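PDB 5L9S: ABC transporter, substrate binding protein (Mannopine) from Agrobacterium fabrum, which serves as the periplasmic substrate-binding protein of an ABC transporter, probably capturing the opine mannopine for uptake. Local coordinates for residues Pro261-Ala265 against Ser277-Gln283; Lys266-Thr270 against Gln283-Ala288. All blocks are in the same frame, centred on the assembly; numbering follows the deposited sequence.

How the contacts relate
Both contacts pack helix 261-271 against the chain that follows it: contact 1 uses its first half against Ser277-Gln283, contact 2 its second half against Gln283-Ala288. Their centres lie 8 Å apart, and Gln283 belongs to both. Both are partly buried. Contact 1 joins two helices and is the larger, with alanines buried between them and a glutamine amide at the exposed margin. Contact 2 buries less surface; its partner is the turn and first residues of helix 286-289, and it combines buried sulfur packing with a carboxylate nearer the surface. The seam between them is the packing of Ala265 O against Met284 CG. Both sit about 17 Å from the centre of the chain.

Contact 1 of 2, residues Pro261-Ala265 against Ser277-Gln283; sequences PAAQA and SQKAISQ
Ala280 fills the tight centre of the contact, its CB 3.3 Å from Pro261 O and 3.8 Å from Gln264 CB. Ala265 completes this buried patch by setting its CB against Ala280 O. Small side chains let the helices come close, their short axes passing at 8.1 Å with a crossing angle of -54°. Pro261 supplies the larger apolar surface: CB and CG of its ring lie across the CB of Lys279, while the same two atoms rest against Ser277 OG. With chi1 at 172° this hydroxyl stands beside its own carbonyl carbon, which brings it to the N-H of Ala280; as N-cap of helix 278-283 it accepts a weak bond there. Its stronger partner is Asp93, which also binds Lys279 N. The buried side chain of Gln264 runs out beside this helix start, its amide end packing on Ser277 CB.

The other margin is looser and open to solvent. There the extended chain of Gln283 reaches across to the first turn of helix 261-271, with OE1 3.7 Å from Pro261 CB and NE2 3.3 Å from Ala262 CA. Beyond CB, Lys279 bends away from the proline, leaving its amine end outside the contact. The arrangement is an N-capped helix packed obliquely on the preceding helix through small alanine side chains, within the periplasmic binding protein fold.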
loop_
_atom_site.group_PDB
_atom_site.type_symbol
_atom_site.label_atom_id
_atom_site.label_comp_id
_atom_site.label_asym_id
_atom_site.label_seq_id
_atom_site.Cartn_x
_atom_site.Cartn_y
_atom_site.Cartn_z
ATOM N N PRO A 261 -10.173 -15.860 5.170
ATOM C CA PRO A 261 -10.624 -14.934 4.112
ATOM C C PRO A 261 -11.797 -14.032 4.524
ATOM O O PRO A 261 -11.890 -12.906 4.031
ATOM C CB PRO A 261 -10.985 -15.873 2.949
ATOM C CG PRO A 261 -10.242 -17.140 3.228
ATOM C CD PRO A 261 -10.267 -17.266 4.717
ATOM N N ALA A 262 -12.671 -14.508 5.440
ATOM C CA ALA A 262 -13.838 -13.765 5.938
ATOM C C ALA A 262 -13.412 -12.544 6.742
ATOM O O ALA A 262 -13.988 -11.462 6.572
ATOM C CB ALA A 262 -14.719 -14.672 6.778
ATOM N N ALA A 263 -12.383 -12.720 7.595
ATOM C CA ALA A 263 -11.786 -11.682 8.433
ATOM C C ALA A 263 -11.177 -10.604 7.522
ATOM O O ALA A 263 -11.521 -9.425 7.656
ATOM C CB ALA A 263 -10.709 -12.292 9.328
ATOM N N GLN A 264 -10.338 -11.026 6.553
ATOM C CA GLN A 264 -9.688 -10.152 5.568
ATOM C C GLN A 264 -10.689 -9.368 4.731
ATOM O O GLN A 264 -10.494 -8.175 4.558
ATOM C CB GLN A 264 -8.761 -10.944 4.638
ATOM C CG GLN A 264 -7.647 -11.713 5.333
ATOM C CD GLN A 264 -6.811 -12.420 4.316
ATOM O OE1 GLN A 264 -6.315 -13.541 4.518
ATOM N NE2 GLN A 264 -6.746 -11.837 3.158
ATOM N N ALA A 265 -11.750 -10.027 4.206
ATOM C CA ALA A 265 -12.789 -9.425 3.368
ATOM C C ALA A 265 -13.612 -8.397 4.163
ATOM O O ALA A 265 -13.928 -7.333 3.629
ATOM C CB ALA A 265 -13.698 -10.500 2.818
ATOM N N SER A 277 -5.429 -12.530 0.387
ATOM C CA SER A 277 -6.123 -13.744 -0.023
ATOM C C SER A 277 -6.936 -13.500 -1.290
ATOM O O SER A 277 -7.647 -12.508 -1.391
ATOM C CB SER A 277 -7.008 -14.250 1.119
ATOM O OG SER A 277 -7.858 -15.325 0.763
ATOM N N GLN A 278 -6.830 -14.406 -2.257
ATOM C CA GLN A 278 -7.594 -14.345 -3.505
ATOM C C GLN A 278 -9.084 -14.656 -3.253
ATOM O O GLN A 278 -9.953 -14.066 -3.911
ATOM C CB GLN A 278 -6.982 -15.282 -4.531
ATOM C CG GLN A 278 -5.608 -14.782 -4.963
ATOM C CD GLN A 278 -5.048 -15.594 -6.084
ATOM O OE1 GLN A 278 -5.534 -15.539 -7.227
ATOM N NE2 GLN A 278 -4.025 -16.379 -5.775
ATOM N N LYS A 279 -9.363 -15.534 -2.263
ATOM C CA LYS A 279 -10.703 -15.893 -1.839
ATOM C C LYS A 279 -11.371 -14.693 -1.206
ATOM O O LYS A 279 -12.540 -14.465 -1.496
ATOM C CB LYS A 279 -10.690 -17.092 -0.856
ATOM C CG LYS A 279 -12.053 -17.741 -0.617
ATOM C CD LYS A 279 -11.947 -19.260 -0.564
ATOM C CE LYS A 279 -13.170 -19.932 -1.163
ATOM N NZ LYS A 279 -14.282 -20.079 -0.186
ATOM N N ALA A 280 -10.643 -13.931 -0.349
ATOM C CA ALA A 280 -11.142 -12.729 0.330
ATOM C C ALA A 280 -11.525 -11.653 -0.683
ATOM O O ALA A 280 -12.588 -11.064 -0.519
ATOM C CB ALA A 280 -10.113 -12.198 1.319
ATOM N N ILE A 281 -10.701 -11.436 -1.755
ATOM C CA ILE A 281 -10.977 -10.478 -2.834
ATOM C C ILE A 281 -12.347 -10.780 -3.475
ATOM O O ILE A 281 -13.172 -9.877 -3.621
ATOM C CB ILE A 281 -9.841 -10.398 -3.923
ATOM C CG1 ILE A 281 -8.570 -9.731 -3.392
ATOM C CG2 ILE A 281 -10.315 -9.672 -5.192
ATOM C CD1 ILE A 281 -7.275 -10.151 -4.092
ATOM N N SER A 282 -12.580 -12.042 -3.849
ATOM C CA SER A 282 -13.814 -12.466 -4.503
ATOM C C SER A 282 -15.024 -12.535 -3.552
ATOM O O SER A 282 -16.165 -12.402 -4.000
ATOM C CB SER A 282 -13.598 -13.812 -5.177
ATOM O OG SER A 282 -13.301 -14.801 -4.206
ATOM N N GLN A 283 -14.769 -12.755 -2.255
ATOM C CA GLN A 283 -15.756 -12.881 -1.180
ATOM C C GLN A 283 -16.351 -11.541 -0.745
ATOM O O GLN A 283 -17.324 -11.538 0.021
ATOM C CB GLN A 283 -15.073 -13.498 0.038
ATOM C CG GLN A 283 -15.781 -14.673 0.641
ATOM C CD GLN A 283 -14.950 -15.226 1.763
ATOM O OE1 GLN A 283 -14.415 -16.335 1.685
ATOM N NE2 GLN A 283 -14.814 -14.451 2.825
#

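Contact 2 of 2, residues Lys266-Thr270 against Gln283-Ala288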
loop_
_atom_site.group_PDB
_atom_site.type_symbol
_atom_site.label_atom_id
_atom_site.label_comp_id
_atom_site.label_asym_id
_atom_site.label_seq_id
_atom_site.Cartn_x
_atom_site.Cartn_y
_atom_site.Cartn_z
ATOM N N LYS A 266 -13.950 -8.707 5.435
ATOM C CA LYS A 266 -14.711 -7.796 6.284
ATOM C C LYS A 266 -13.880 -6.523 6.543
ATOM O O LYS A 266 -14.387 -5.418 6.328
ATOM C CB LYS A 266 -15.113 -8.500 7.598
ATOM C CG LYS A 266 -16.001 -7.667 8.502
ATOM C CD LYS A 266 -16.245 -8.344 9.840
ATOM C CE LYS A 266 -16.717 -7.382 10.915
ATOM N NZ LYS A 266 -17.972 -6.668 10.539
ATOM N N ALA A 267 -12.605 -6.689 6.965
ATOM C CA ALA A 267 -11.699 -5.569 7.214
ATOM C C ALA A 267 -11.438 -4.744 5.930
ATOM O O ALA A 267 -11.438 -3.514 5.987
ATOM C CB ALA A 267 -10.386 -6.064 7.820
ATOM N N CYS A 268 -11.289 -5.402 4.779
ATOM C CA CYS A 268 -11.036 -4.677 3.530
ATOM C C CYS A 268 -12.300 -4.085 2.871
ATOM O O CYS A 268 -12.161 -3.168 2.062
ATOM C CB CYS A 268 -10.207 -5.504 2.555
ATOM S SG CYS A 268 -8.469 -5.668 3.070
ATOM N N GLU A 269 -13.518 -4.523 3.276
ATOM C CA GLU A 269 -14.771 -3.895 2.806
ATOM C C GLU A 269 -14.840 -2.513 3.494
ATOM O O GLU A 269 -15.056 -1.505 2.830
ATOM C CB GLU A 269 -16.013 -4.722 3.201
ATOM C CG GLU A 269 -16.484 -5.744 2.172
ATOM C CD GLU A 269 -17.238 -6.932 2.756
ATOM O OE1 GLU A 269 -18.020 -6.730 3.714
ATOM O OE2 GLU A 269 -17.027 -8.069 2.276
ATOM N N THR A 270 -14.561 -2.485 4.811
ATOM C CA THR A 270 -14.550 -1.305 5.664
ATOM C C THR A 270 -13.504 -0.276 5.209
ATOM O O THR A 270 -13.806 0.920 5.135
ATOM C CB THR A 270 -14.266 -1.738 7.127
ATOM O OG1 THR A 270 -15.127 -2.818 7.520
ATOM C CG2 THR A 270 -14.359 -0.584 8.112
ATOM N N GLN A 283 -14.769 -12.755 -2.255
ATOM C CA GLN A 283 -15.756 -12.881 -1.180
ATOM C C GLN A 283 -16.351 -11.541 -0.745
ATOM O O GLN A 283 -17.324 -11.538 0.021
ATOM C CB GLN A 283 -15.073 -13.498 0.038
ATOM C CG GLN A 283 -15.781 -14.673 0.641
ATOM C CD GLN A 283 -14.950 -15.226 1.763
ATOM O OE1 GLN A 283 -14.415 -16.335 1.685
ATOM N NE2 GLN A 283 -14.814 -14.451 2.825
ATOM N N MET A 284 -15.743 -10.410 -1.158
ATOM C CA MET A 284 -16.228 -9.085 -0.771
ATOM C C MET A 284 -17.542 -8.742 -1.444
ATOM O O MET A 284 -17.840 -9.292 -2.508
ATOM C CB MET A 284 -15.163 -7.995 -1.006
ATOM C CG MET A 284 -14.040 -8.041 0.026
ATOM S SD MET A 284 -12.652 -6.886 -0.123
ATOM C CE MET A 284 -12.145 -7.143 -1.776
ATOM N N SER A 285 -18.348 -7.846 -0.817
ATOM C CA SER A 285 -19.642 -7.396 -1.348
ATOM C C SER A 285 -19.479 -6.860 -2.760
ATOM O O SER A 285 -18.413 -6.336 -3.090
ATOM C CB SER A 285 -20.245 -6.320 -0.456
ATOM O OG SER A 285 -19.584 -5.073 -0.592
ATOM N N SER A 286 -20.513 -6.993 -3.592
ATOM C CA SER A 286 -20.477 -6.534 -4.986
ATOM C C SER A 286 -20.052 -5.062 -5.109
ATOM O O SER A 286 -19.204 -4.736 -5.941
ATOM C CB SER A 286 -21.819 -6.773 -5.672
ATOM O OG SER A 286 -22.121 -8.157 -5.713
ATOM N N GLU A 287 -20.612 -4.202 -4.243
ATOM C CA GLU A 287 -20.357 -2.759 -4.178
ATOM C C GLU A 287 -18.896 -2.454 -3.874
ATOM O O GLU A 287 -18.334 -1.525 -4.457
ATOM C CB GLU A 287 -21.311 -2.014 -3.188
ATOM C CG GLU A 287 -22.140 -2.875 -2.232
ATOM C CD GLU A 287 -23.384 -3.536 -2.805
ATOM O OE1 GLU A 287 -23.741 -4.636 -2.320
ATOM O OE2 GLU A 287 -24.008 -2.958 -3.727
ATOM N N ALA A 288 -18.277 -3.253 -2.971
ATOM C CA ALA A 288 -16.871 -3.104 -2.597
ATOM C C ALA A 288 -16.013 -3.561 -3.769
ATOM O O ALA A 288 -15.220 -2.773 -4.270
ATOM C CB ALA A 288 -16.558 -3.909 -1.340
#
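Apolar packing brings Met284 and Ala288 against one side of helix 261-271. The buried thioether of Met284 reaches Cys268, with SD 3.9 Å from Cys268 CB; the first two torsions carry it there, SD lying anti to CA (chi2 177°). Farther back along the same side chain, Met284 CG lies 4.0 Å from Glu269 CG, and the two side chains run alongside one another, heading opposite ways. Ala288 CB meets that same Glu269 CG from the start of the next helix, so Glu269 CG packs on both Met284 CG and Ala288 CB, which approach it at roughly a right angle to each other.

Covalent and capping links frame this packing. Cys268 is joined to Cys273 by a disulfide, tying the last turn of helix 261-271 to the connection that follows, and Pro275 of that connection touches both Cys268 and Met284. This is part of a helical connection on the outside of the periplasmic binding protein fold. Ser285 is the N-cap of helix 286-289: its OG accepts from Ala288 N at 3.3 Å, with an N-H...O angle of 150°.

Polar contact across the segments rests on the partly exposed carboxylate of Glu269. Its chain is extended beyond CG, bringing OE2 to 3.3 Å from Met284 CA and into a weak hydrogen bond from Ser285 N, 3.4 Å long and bent to 144°.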